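Local coordinates for methanol--corrinoid protein co-methyltransferase (Methanosarcina barkeri, PDB 2I2X) that transfers the methyl group of methanol to the cob(I)amide carried by its partner MtaC, the first step of methanogenesis from methanol, at residues Thr225-Gly230 and Asp297-Leu302; Leu355-Asp360 and Met369-Asn374; Lys277-Met282 and Ser381-Gly386; Glu287-Thr292 and Leu302-Cys307. One frame throughout, in Å; residues are numbered along the deposited sequence.

Interaction 1. Residues Thr225-Gly230 and Asp297-Leu302; sequences TAMFIG and DVMGNL
Met227 and Met299 meet through their thioether ends. SD of Met227 lies 3.8 Å from the terminal methyl CE of Met299, and the two side chains meet at a slant. Met227 reaches out from its helix with CG anti to the backbone N (chi1 175°). Its chain bends at the last torsion, which leaves CE 4.5 Å from Asp297 CB. Met299 is folded more tightly. Bends at its second and third torsions bring its methyl back toward the helix. A weak bond from Val298 N to Met299 SD, 3.5 Å long, adds a polar touch to that sulfur.

The contact lies in the TIM barrel of the subunit. Helix 220-230 follows strand 213-216, and the loop 297-302 comes after strand 285-287. Both strands belong to the barrel. The helix begins with the zinc ligand Cys220 and carries Thr225 and Phe228 of the corrinoid pocket. The Met227 side chain lies about 9 Å from the zinc ion.

An Asx turn shapes the loop. Met299 N donates to Asp297 OD1 at 2.8 Å, with an N-H...O angle of 155°. The donor comes to the anti side of the carboxylate, 24° out of its plane. The other oxygen, OD2, is bonded to Tyr271 OH, and Met227 also packs on Tyr271. Gln366 and Ala367 of helix 365-368 touch Met227 and Met299 respectively. The backbone of Asp297 is held from across the dimer: its N bonds to Glu331 and its O to Tyr335, both of the second MtaB subunit.

Interaction 2. Residues Leu355-Asp360 and Met369-Asn374; sequences LMMLSD and MLAYDN
Met357 meets Ala371 and Tyr372 in a small, buried apolar contact. It packs helix 349-361 against the N-terminal turn of helix 372-383; the short helix 365-368 lies between them in sequence. The tight part is at Ala371. Its CB lies 3.7 Å from Met357 CG and 4.0 Å from Met357 SD. The backbones come close here too, with the CA atoms of these two residues 5.9 Å apart. Met357 lays CG and SD against the alanine methyl, while its last bend carries CE away from it. The same CG also lies 4.0 Å from Tyr372 CD1. The tyrosine and methionine side chains are nearly perpendicular. Tyr372 has its ring base between the backbone N and the carbonyl carbon (chi1 73°), which swings the ring back toward Met357.

Ala371 is the N-cap residue of helix 372-383. The turn before that helix is gripped by one amide: Gln305 NE2 bonds to Leu370 O, and Gln305 OE1 to Tyr372 N.

The looser side is at partly exposed Asp373, whose OD1 comes no closer than 5.0 Å, to Met357 SD. It forms a salt bridge with Arg361. Met1 of a neighbouring chain packs over Met357, Tyr372 and Asp373. Tyr372 OH is hydrogen-bonded to Asp354. The contact itself therefore rests on van der Waals packing of methylene, sulfur, methyl and ring, while polar groups around it are paired with residues outside the two segments.

Interaction 3. Residues Lys277-Met282 and Ser381-Gly386; sequences KAITGM and SIVKDG
Ile279 packs against Ile382 and Val383, and apolar contacts alone join the two segments. The tip of Ile279 meets Ile382: its CD1 lies 4.0 Å from Ile382 CD1 and 4.1 Å from Ile382 CG2. The Ile279 side chain lies crosswise to that of Ile382. The branch methyl of Ile279 serves the other neighbour, with CG2 3.9 Å from Val383 CG1. Ile279 and Val383 lie alongside each other, pointing opposite ways. The split follows from the torsion at Ile279 (chi1 -65°), which sets CG1 anti to the carbonyl carbon and CG2 anti to the backbone N. CD1 goes to Ile382, while CG2, with CG1 behind it, rests on Val383.

The contact joins a barrel helix to a helix of the C-terminal part. Helix 273-280 leads into strand 285-287 of the TIM barrel. Helix 372-383 comes after the last strand of that sheet. Helix 240-259 touches both segments, with Leu255 on Ile279 and Pro252 on Ile382.

Hydrogen bonds within the 277-282 segment shape its helix end. Gly281 leaves the helix with positive phi (71°), while its N still bonds to Lys277 O at 2.7 Å. Thr280 OG1 accepts from Met282 N at 3.1 Å and 151°, an ST turn. In the other segment Gly386 N makes a backbone bond to Val383 O at 3.0 Å.

Charged pairing lies off to one side. Lys277 NZ forms a salt bridge with Asp308 and hydrogen bonds with the carbonyls of Thr18, Val21 and Cys306.

Interaction 4. Residues Glu287-Thr292 and Leu302-Cys307; sequences EGKTST and LVMQCC
Gly288 O accepts two bonds from one residue, Ser291. The Ser291 backbone N and its OG each lie 2.8 Å from Gly288 O. The hydroxyl comes in the carbonyl plane, on a lone pair, at a C=O...O angle of 124°. This double grip pulls the chain after strand 285-287 into a tight turn.

Val303 packs against the start of that turn. Its CG2 lies 3.7 Å from Gly288 CA and 3.4 Å from Glu287 O. The methyl can settle directly on the backbone because Gly288 has no side chain on that face.

Lys289 and Met304 make the second half of the contact, their side chains running roughly perpendicular. Lys289 CE lies 3.5 Å from Met304 CE. The lysine chain is extended beyond CG, while Met304 bends at its last torsion (chi3 -75°) to bring its methyl to the lysine shaft. Trp310 of strand 309-311 touches Lys289, Val303 and Met304.

The polar ends look elsewhere. Lys289 NZ forms a salt bridge with Asp336 of the second MtaB subunit. The Glu287 side chain leaves the backbone away from the 302-307 segment. Its OE2 is bonded to His295, and the side chain is about 6 Å from both the zinc and potassium ions. The two residues thus show apolar or backbone parts to the 302-307 segment and keep their charged groups for the dimer interface and the surroundings of the metal site.

In the fold
Going along the chain, helix 220-230 waits for the loop 297-302, where interaction 1 closes. Segment 277-282 falls between these two, so interaction 3 crosses interaction 1 and closes only at 381-386. Interaction 4 opens at 287-292 and closes at 302-307. It also crosses interaction 1, shares Leu302 with it, and nests inside interaction 3. Interaction 2 follows in series, also nested inside interaction 3. Asp360 OD2 of interaction 2 probably bonds to the backbone N of Asn301 and of Leu302. Interaction 1 ties loop 288-308 to helix 220-230, interaction 4 closes it on itself, and interactions 2 and 3 join helix 372-383 to helices 349-361 and 273-280. Interactions 1, 2 and 4 also touch the second subunit.

Interaction 1. Residues Thr225-Gly230 and Asp297-Leu302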
loop_
_atom_site.group_PDB
_atom_site.type_symbol
_atom_site.label_atom_id
_atom_site.label_comp_id
_atom_site.label_asym_id
_atom_site.label_seq_id
_atom_site.Cartn_x
_atom_site.Cartn_y
_atom_site.Cartn_z
ATOM N N THR A 225 5.364 -21.349 2.914
ATOM C CA THR A 225 4.826 -22.083 1.772
ATOM C C THR A 225 3.546 -22.821 2.185
ATOM O O THR A 225 2.521 -22.760 1.486
ATOM C CB THR A 225 5.836 -23.061 1.096
ATOM O OG1 THR A 225 6.998 -22.357 0.614
ATOM C CG2 THR A 225 5.162 -23.773 -0.117
ATOM N N ALA A 226 3.581 -23.469 3.337
ATOM C CA ALA A 226 2.378 -24.139 3.802
ATOM C C ALA A 226 1.233 -23.129 3.990
ATOM O O ALA A 226 0.093 -23.401 3.622
ATOM C CB ALA A 226 2.654 -24.911 5.069
ATOM N N MET A 227 1.535 -21.955 4.539
ATOM C CA MET A 227 0.515 -20.945 4.802
ATOM C C MET A 227 -0.055 -20.365 3.511
ATOM O O MET A 227 -1.253 -20.108 3.413
ATOM C CB MET A 227 1.096 -19.813 5.663
ATOM C CG MET A 227 0.130 -18.640 5.892
ATOM S SD MET A 227 0.745 -17.417 7.062
ATOM C CE MET A 227 1.761 -16.433 5.977
ATOM N N PHE A 228 0.802 -20.173 2.514
ATOM C CA PHE A 228 0.358 -19.545 1.295
ATOM C C PHE A 228 -0.516 -20.480 0.473
ATOM O O PHE A 228 -1.544 -20.065 -0.055
ATOM C CB PHE A 228 1.532 -18.980 0.483
ATOM C CG PHE A 228 1.099 -18.020 -0.578
ATOM C CD1 PHE A 228 0.681 -18.479 -1.840
ATOM C CD2 PHE A 228 1.047 -16.640 -0.316
ATOM C CE1 PHE A 228 0.250 -17.568 -2.836
ATOM C CE2 PHE A 228 0.618 -15.735 -1.312
ATOM C CZ PHE A 228 0.217 -16.201 -2.561
ATOM N N ILE A 229 -0.106 -21.742 0.376
ATOM C CA ILE A 229 -0.953 -22.798 -0.167
ATOM C C ILE A 229 -2.279 -22.932 0.615
ATOM O O ILE A 229 -3.323 -23.167 0.023
ATOM C CB ILE A 229 -0.237 -24.162 -0.121
ATOM C CG1 ILE A 229 1.088 -24.127 -0.901
ATOM C CG2 ILE A 229 -1.157 -25.265 -0.676
ATOM C CD1 ILE A 229 1.879 -25.478 -0.780
ATOM N N GLY A 230 -2.227 -22.824 1.945
ATOM C CA GLY A 230 -3.457 -22.843 2.755
ATOM C C GLY A 230 -4.392 -21.702 2.358
ATOM O O GLY A 230 -5.634 -21.871 2.294
ATOM N N ASP A 297 -2.776 -12.445 4.911
ATOM C CA ASP A 297 -2.674 -13.352 6.054
ATOM C C ASP A 297 -3.841 -13.213 6.991
ATOM O O ASP A 297 -4.694 -12.325 6.855
ATOM C CB ASP A 297 -1.313 -13.305 6.780
ATOM C CG ASP A 297 -1.138 -12.104 7.700
ATOM O OD1 ASP A 297 -1.990 -11.866 8.569
ATOM O OD2 ASP A 297 -0.075 -11.446 7.612
ATOM N N VAL A 298 -3.888 -14.110 7.946
ATOM C CA VAL A 298 -5.099 -14.321 8.688
ATOM C C VAL A 298 -4.839 -13.965 10.137
ATOM O O VAL A 298 -5.642 -14.311 11.027
ATOM C CB VAL A 298 -5.591 -15.748 8.429
ATOM C CG1 VAL A 298 -4.924 -16.789 9.363
ATOM C CG2 VAL A 298 -7.067 -15.818 8.410
ATOM N N MET A 299 -3.749 -13.203 10.345
ATOM C CA MET A 299 -3.360 -12.719 11.674
ATOM C C MET A 299 -2.773 -11.308 11.647
ATOM O O MET A 299 -1.746 -11.038 12.291
ATOM C CB MET A 299 -2.423 -13.716 12.405
ATOM C CG MET A 299 -1.125 -14.166 11.655
ATOM S SD MET A 299 -1.462 -15.248 10.236
ATOM C CE MET A 299 -0.198 -16.525 10.581
ATOM N N GLY A 300 -3.465 -10.390 10.947
ATOM C CA GLY A 300 -2.940 -9.072 10.613
ATOM C C GLY A 300 -2.474 -8.266 11.811
ATOM O O GLY A 300 -1.442 -7.596 11.723
ATOM N N ASN A 301 -3.251 -8.314 12.910
ATOM C CA ASN A 301 -2.996 -7.518 14.108
ATOM C C ASN A 301 -2.306 -8.340 15.180
ATOM O O ASN A 301 -1.447 -7.848 15.901
ATOM C CB ASN A 301 -4.290 -6.965 14.702
ATOM C CG ASN A 301 -4.933 -5.855 13.868
ATOM O OD1 ASN A 301 -6.108 -5.933 13.517
ATOM N ND2 ASN A 301 -4.184 -4.811 13.586
ATOM N N LEU A 302 -2.671 -9.611 15.294
ATOM C CA LEU A 302 -2.143 -10.428 16.352
ATOM C C LEU A 302 -0.605 -10.451 16.375
ATOM O O LEU A 302 -0.015 -10.429 17.462
ATOM C CB LEU A 302 -2.708 -11.831 16.254
ATOM C CG LEU A 302 -2.193 -12.904 17.223
ATOM C CD1 LEU A 302 -3.254 -13.921 17.450
ATOM C CD2 LEU A 302 -0.907 -13.543 16.718
#

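Interaction 2. Residues Leu355-Asp360 and Met369-Asn374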
loop_
_atom_site.group_PDB
_atom_site.type_symbol
_atom_site.label_atom_id
_atom_site.label_comp_id
_atom_site.label_asym_id
_atom_site.label_seq_id
_atom_site.Cartn_x
_atom_site.Cartn_y
_atom_site.Cartn_z
ATOM N N LEU A 355 -5.336 -6.466 22.892
ATOM C CA LEU A 355 -6.323 -6.073 21.899
ATOM C C LEU A 355 -5.876 -6.626 20.523
ATOM O O LEU A 355 -6.652 -7.264 19.806
ATOM C CB LEU A 355 -6.468 -4.549 21.882
ATOM C CG LEU A 355 -7.669 -3.729 22.394
ATOM C CD1 LEU A 355 -8.654 -4.452 23.264
ATOM C CD2 LEU A 355 -7.184 -2.490 23.094
ATOM N N MET A 356 -4.603 -6.431 20.198
ATOM C CA MET A 356 -4.043 -6.937 18.941
ATOM C C MET A 356 -4.198 -8.442 18.881
ATOM O O MET A 356 -4.598 -8.979 17.859
ATOM C CB MET A 356 -2.563 -6.550 18.786
ATOM C CG MET A 356 -2.345 -5.086 18.922
ATOM S SD MET A 356 -0.641 -4.552 18.914
ATOM C CE MET A 356 0.033 -5.657 20.072
ATOM N N MET A 357 -3.928 -9.109 19.999
ATOM C CA MET A 357 -3.983 -10.552 20.042
ATOM C C MET A 357 -5.432 -10.978 19.841
ATOM O O MET A 357 -5.727 -11.782 18.952
ATOM C CB MET A 357 -3.378 -11.082 21.360
ATOM C CG MET A 357 -3.482 -12.586 21.582
ATOM S SD MET A 357 -5.141 -13.200 22.024
ATOM C CE MET A 357 -5.401 -12.409 23.632
ATOM N N LEU A 358 -6.327 -10.454 20.665
ATOM C CA LEU A 358 -7.750 -10.880 20.650
ATOM C C LEU A 358 -8.447 -10.668 19.284
ATOM O O LEU A 358 -9.319 -11.473 18.869
ATOM C CB LEU A 358 -8.554 -10.212 21.789
ATOM C CG LEU A 358 -10.015 -10.650 21.927
ATOM C CD1 LEU A 358 -10.124 -12.178 22.103
ATOM C CD2 LEU A 358 -10.720 -9.921 23.085
ATOM N N SER A 359 -8.058 -9.588 18.612
ATOM C CA SER A 359 -8.471 -9.283 17.231
ATOM C C SER A 359 -8.509 -10.516 16.321
ATOM O O SER A 359 -9.465 -10.743 15.561
ATOM C CB SER A 359 -7.492 -8.259 16.645
ATOM O OG SER A 359 -7.635 -8.145 15.232
ATOM N N ASP A 360 -7.459 -11.312 16.393
ATOM C CA ASP A 360 -7.274 -12.379 15.435
ATOM C C ASP A 360 -7.294 -13.762 16.060
ATOM O O ASP A 360 -7.330 -14.733 15.322
ATOM C CB ASP A 360 -5.954 -12.175 14.688
ATOM C CG ASP A 360 -5.941 -10.898 13.862
ATOM O OD1 ASP A 360 -7.023 -10.473 13.441
ATOM O OD2 ASP A 360 -4.853 -10.330 13.608
ATOM N N MET A 369 -2.919 -20.403 17.563
ATOM C CA MET A 369 -1.678 -20.940 18.115
ATOM C C MET A 369 -0.631 -19.851 18.308
ATOM O O MET A 369 0.183 -19.912 19.221
ATOM C CB MET A 369 -1.130 -22.038 17.197
ATOM C CG MET A 369 0.090 -22.817 17.750
ATOM S SD MET A 369 1.706 -22.063 17.355
ATOM C CE MET A 369 1.978 -22.703 15.719
ATOM N N LEU A 370 -0.647 -18.844 17.455
ATOM C CA LEU A 370 0.407 -17.852 17.473
ATOM C C LEU A 370 0.158 -16.779 18.519
ATOM O O LEU A 370 1.047 -15.968 18.798
ATOM C CB LEU A 370 0.544 -17.234 16.085
ATOM C CG LEU A 370 1.779 -17.576 15.240
ATOM C CD1 LEU A 370 2.504 -18.756 15.732
ATOM C CD2 LEU A 370 1.434 -17.698 13.811
ATOM N N ALA A 371 -1.045 -16.777 19.102
ATOM C CA ALA A 371 -1.376 -15.883 20.230
ATOM C C ALA A 371 -0.367 -16.065 21.389
ATOM O O ALA A 371 -0.058 -17.179 21.770
ATOM C CB ALA A 371 -2.788 -16.129 20.694
ATOM N N TYR A 372 0.168 -14.965 21.909
ATOM C CA TYR A 372 1.371 -15.014 22.729
ATOM C C TYR A 372 1.249 -15.975 23.916
ATOM O O TYR A 372 2.247 -16.581 24.302
ATOM C CB TYR A 372 1.825 -13.605 23.170
ATOM C CG TYR A 372 0.934 -12.996 24.234
ATOM C CD1 TYR A 372 -0.210 -12.274 23.880
ATOM C CD2 TYR A 372 1.210 -13.190 25.612
ATOM C CE1 TYR A 372 -1.051 -11.741 24.869
ATOM C CE2 TYR A 372 0.370 -12.671 26.604
ATOM C CZ TYR A 372 -0.758 -11.944 26.232
ATOM O OH TYR A 372 -1.603 -11.430 27.211
ATOM N N ASP A 373 0.067 -16.136 24.500
ATOM C CA ASP A 373 -0.059 -17.149 25.563
ATOM C C ASP A 373 0.136 -18.577 25.047
ATOM O O ASP A 373 0.801 -19.384 25.708
ATOM C CB ASP A 373 -1.361 -17.042 26.357
ATOM C CG ASP A 373 -2.566 -17.167 25.483
ATOM O OD1 ASP A 373 -2.454 -16.715 24.318
ATOM O OD2 ASP A 373 -3.622 -17.706 25.929
ATOM N N ASN A 374 -0.458 -18.887 23.898
ATOM C CA ASN A 374 -0.290 -20.183 23.252
ATOM C C ASN A 374 1.120 -20.370 22.674
ATOM O O ASN A 374 1.703 -21.466 22.753
ATOM C CB ASN A 374 -1.362 -20.396 22.185
ATOM C CG ASN A 374 -2.745 -20.500 22.792
ATOM O OD1 ASN A 374 -2.892 -21.105 23.855
ATOM N ND2 ASN A 374 -3.775 -19.901 22.136
#

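Interaction 3. Residues Lys277-Met282 and Ser381-Gly386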
loop_
_atom_site.group_PDB
_atom_site.type_symbol
_atom_site.label_atom_id
_atom_site.label_comp_id
_atom_site.label_asym_id
_atom_site.label_seq_id
_atom_site.Cartn_x
_atom_site.Cartn_y
_atom_site.Cartn_z
ATOM N N LYS A 277 10.877 -15.835 20.518
ATOM C CA LYS A 277 11.042 -14.752 21.473
ATOM C C LYS A 277 10.762 -15.242 22.866
ATOM O O LYS A 277 11.543 -14.955 23.775
ATOM C CB LYS A 277 10.133 -13.559 21.152
ATOM C CG LYS A 277 10.361 -12.383 22.101
ATOM C CD LYS A 277 9.758 -11.104 21.602
ATOM C CE LYS A 277 10.062 -9.900 22.518
ATOM N NZ LYS A 277 9.468 -8.679 21.917
ATOM N N ALA A 278 9.650 -15.952 23.047
ATOM C CA ALA A 278 9.323 -16.550 24.354
ATOM C C ALA A 278 10.453 -17.437 24.910
ATOM O O ALA A 278 10.737 -17.406 26.104
ATOM C CB ALA A 278 8.015 -17.345 24.283
ATOM N N ILE A 279 11.108 -18.220 24.054
ATOM C CA ILE A 279 12.209 -19.022 24.504
ATOM C C ILE A 279 13.455 -18.172 24.768
ATOM O O ILE A 279 14.040 -18.241 25.851
ATOM C CB ILE A 279 12.528 -20.152 23.484
ATOM C CG1 ILE A 279 11.359 -21.133 23.383
ATOM C CG2 ILE A 279 13.777 -20.891 23.869
ATOM C CD1 ILE A 279 11.462 -22.051 22.200
ATOM N N THR A 280 13.851 -17.371 23.780
ATOM C CA THR A 280 15.167 -16.722 23.796
ATOM C C THR A 280 15.240 -15.367 24.504
ATOM O O THR A 280 16.336 -14.953 24.934
ATOM C CB THR A 280 15.695 -16.479 22.365
ATOM O OG1 THR A 280 14.815 -15.583 21.687
ATOM C CG2 THR A 280 15.791 -17.776 21.562
ATOM N N GLY A 281 14.117 -14.652 24.582
ATOM C CA GLY A 281 14.135 -13.289 25.127
ATOM C C GLY A 281 14.819 -12.321 24.186
ATOM O O GLY A 281 15.206 -11.218 24.586
ATOM N N MET A 282 14.963 -12.742 22.928
ATOM C CA MET A 282 15.607 -11.951 21.890
ATOM C C MET A 282 14.558 -11.231 21.038
ATOM O O MET A 282 13.403 -11.715 20.934
ATOM C CB MET A 282 16.468 -12.839 21.005
ATOM C CG MET A 282 17.789 -13.175 21.654
ATOM S SD MET A 282 18.619 -14.538 20.836
ATOM C CE MET A 282 20.097 -14.677 21.813
ATOM N N SER A 381 6.953 -26.569 25.547
ATOM C CA SER A 381 6.940 -27.942 25.114
ATOM C C SER A 381 8.240 -28.229 24.377
ATOM O O SER A 381 8.711 -29.379 24.340
ATOM C CB SER A 381 5.718 -28.228 24.234
ATOM O OG SER A 381 5.918 -27.755 22.920
ATOM N N ILE A 382 8.836 -27.186 23.817
ATOM C CA ILE A 382 10.130 -27.327 23.164
ATOM C C ILE A 382 11.276 -27.489 24.164
ATOM O O ILE A 382 12.103 -28.389 24.015
ATOM C CB ILE A 382 10.405 -26.127 22.218
ATOM C CG1 ILE A 382 9.355 -26.132 21.075
ATOM C CG2 ILE A 382 11.892 -26.113 21.721
ATOM C CD1 ILE A 382 9.252 -24.842 20.326
ATOM N N VAL A 383 11.343 -26.619 25.174
ATOM C CA VAL A 383 12.530 -26.568 26.011
ATOM C C VAL A 383 12.600 -27.795 26.917
ATOM O O VAL A 383 13.692 -28.225 27.306
ATOM C CB VAL A 383 12.644 -25.238 26.829
ATOM C CG1 VAL A 383 12.706 -24.045 25.896
ATOM C CG2 VAL A 383 11.495 -25.092 27.826
ATOM N N LYS A 384 11.440 -28.385 27.214
ATOM C CA LYS A 384 11.403 -29.580 28.068
ATOM C C LYS A 384 12.191 -30.769 27.478
ATOM O O LYS A 384 12.491 -31.700 28.206
ATOM C CB LYS A 384 9.968 -29.954 28.519
ATOM C CG LYS A 384 9.074 -30.565 27.444
ATOM C CD LYS A 384 7.690 -30.923 27.959
ATOM C CE LYS A 384 7.080 -31.953 27.030
ATOM N NZ LYS A 384 5.675 -31.691 26.599
ATOM N N ASP A 385 12.544 -30.704 26.186
ATOM C CA ASP A 385 13.443 -31.677 25.522
ATOM C C ASP A 385 14.454 -30.962 24.610
ATOM O O ASP A 385 14.869 -31.473 23.573
ATOM C CB ASP A 385 12.649 -32.768 24.766
ATOM C CG ASP A 385 11.994 -33.797 25.718
ATOM O OD1 ASP A 385 10.748 -33.876 25.754
ATOM O OD2 ASP A 385 12.710 -34.534 26.447
ATOM N N GLY A 386 14.870 -29.774 25.036
ATOM C CA GLY A 386 15.676 -28.877 24.215
ATOM C C GLY A 386 16.952 -29.406 23.605
ATOM O O GLY A 386 17.441 -28.847 22.603
#

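Interaction 4. Residues Glu287-Thr292 and Leu302-Cys307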
loop_
_atom_site.group_PDB
_atom_site.type_symbol
_atom_site.label_atom_id
_atom_site.label_comp_id
_atom_site.label_asym_id
_atom_site.label_seq_id
_atom_site.Cartn_x
_atom_site.Cartn_y
_atom_site.Cartn_z
ATOM N N GLU A 287 5.461 -9.280 10.623
ATOM C CA GLU A 287 4.732 -8.672 9.511
ATOM C C GLU A 287 3.306 -9.184 9.526
ATOM O O GLU A 287 3.067 -10.368 9.800
ATOM C CB GLU A 287 5.365 -9.038 8.172
ATOM C CG GLU A 287 5.318 -10.528 7.855
ATOM C CD GLU A 287 6.214 -10.898 6.693
ATOM O OE1 GLU A 287 7.346 -10.386 6.645
ATOM O OE2 GLU A 287 5.785 -11.668 5.812
ATOM N N GLY A 288 2.359 -8.309 9.213
ATOM C CA GLY A 288 0.968 -8.700 9.182
ATOM C C GLY A 288 0.146 -7.747 8.349
ATOM O O GLY A 288 0.364 -7.597 7.152
ATOM N N LYS A 289 -0.776 -7.064 9.001
ATOM C CA LYS A 289 -1.712 -6.190 8.300
ATOM C C LYS A 289 -1.053 -5.179 7.345
ATOM O O LYS A 289 -1.691 -4.774 6.364
ATOM C CB LYS A 289 -2.614 -5.470 9.301
ATOM C CG LYS A 289 -1.974 -4.315 10.020
ATOM C CD LYS A 289 -3.037 -3.480 10.651
ATOM C CE LYS A 289 -2.519 -2.652 11.807
ATOM N NZ LYS A 289 -3.690 -2.086 12.581
ATOM N N THR A 290 0.178 -4.755 7.658
ATOM C CA THR A 290 0.900 -3.777 6.869
ATOM C C THR A 290 1.970 -4.430 5.970
ATOM O O THR A 290 2.931 -3.776 5.520
ATOM C CB THR A 290 1.473 -2.649 7.734
ATOM O OG1 THR A 290 0.446 -2.163 8.598
ATOM C CG2 THR A 290 1.954 -1.453 6.854
ATOM N N SER A 291 1.779 -5.716 5.681
ATOM C CA SER A 291 2.602 -6.395 4.653
ATOM C C SER A 291 1.710 -6.926 3.526
ATOM O O SER A 291 2.139 -7.778 2.745
ATOM C CB SER A 291 3.476 -7.521 5.257
ATOM O OG SER A 291 2.660 -8.532 5.847
ATOM N N THR A 292 0.487 -6.421 3.434
ATOM C CA THR A 292 -0.459 -6.903 2.411
ATOM C C THR A 292 -0.007 -6.649 0.969
ATOM O O THR A 292 -0.503 -7.306 0.053
ATOM C CB THR A 292 -1.884 -6.308 2.601
ATOM O OG1 THR A 292 -1.792 -4.872 2.702
ATOM C CG2 THR A 292 -2.551 -6.889 3.855
ATOM N N LEU A 302 -2.671 -9.611 15.294
ATOM C CA LEU A 302 -2.143 -10.428 16.352
ATOM C C LEU A 302 -0.605 -10.451 16.375
ATOM O O LEU A 302 -0.015 -10.429 17.462
ATOM C CB LEU A 302 -2.708 -11.831 16.254
ATOM C CG LEU A 302 -2.193 -12.904 17.223
ATOM C CD1 LEU A 302 -3.254 -13.921 17.450
ATOM C CD2 LEU A 302 -0.907 -13.543 16.718
ATOM N N VAL A 303 0.042 -10.485 15.210
ATOM C CA VAL A 303 1.502 -10.582 15.161
ATOM C C VAL A 303 2.250 -9.356 15.725
ATOM O O VAL A 303 3.482 -9.401 15.876
ATOM C CB VAL A 303 2.012 -10.828 13.705
ATOM C CG1 VAL A 303 1.730 -12.276 13.280
ATOM C CG2 VAL A 303 1.372 -9.826 12.717
ATOM N N MET A 304 1.536 -8.268 16.018
ATOM C CA MET A 304 2.182 -7.065 16.542
ATOM C C MET A 304 2.376 -7.228 18.045
ATOM O O MET A 304 3.191 -6.517 18.671
ATOM C CB MET A 304 1.341 -5.785 16.290
ATOM C CG MET A 304 1.307 -5.238 14.849
ATOM S SD MET A 304 0.435 -3.649 14.517
ATOM C CE MET A 304 -1.208 -4.285 14.646
ATOM N N GLN A 305 1.630 -8.180 18.607
ATOM C CA GLN A 305 1.430 -8.319 20.045
ATOM C C GLN A 305 2.747 -8.205 20.824
ATOM O O GLN A 305 2.770 -7.685 21.932
ATOM C CB GLN A 305 0.742 -9.661 20.328
ATOM C CG GLN A 305 1.654 -10.875 20.045
ATOM C CD GLN A 305 0.926 -12.201 19.928
ATOM O OE1 GLN A 305 -0.112 -12.434 20.543
ATOM N NE2 GLN A 305 1.503 -13.101 19.149
ATOM N N CYS A 306 3.827 -8.736 20.242
ATOM C CA CYS A 306 5.134 -8.696 20.854
ATOM C C CYS A 306 6.250 -8.431 19.858
ATOM O O CYS A 306 7.382 -8.807 20.117
ATOM C CB CYS A 306 5.430 -9.992 21.598
ATOM S SG CYS A 306 4.239 -10.433 22.889
ATOM N N CYS A 307 5.970 -7.789 18.734
ATOM C CA CYS A 307 7.030 -7.524 17.781
ATOM C C CYS A 307 8.023 -6.503 18.327
ATOM O O CYS A 307 7.691 -5.731 19.193
ATOM C CB CYS A 307 6.461 -7.023 16.458
ATOM S SG CYS A 307 5.682 -5.387 16.575
#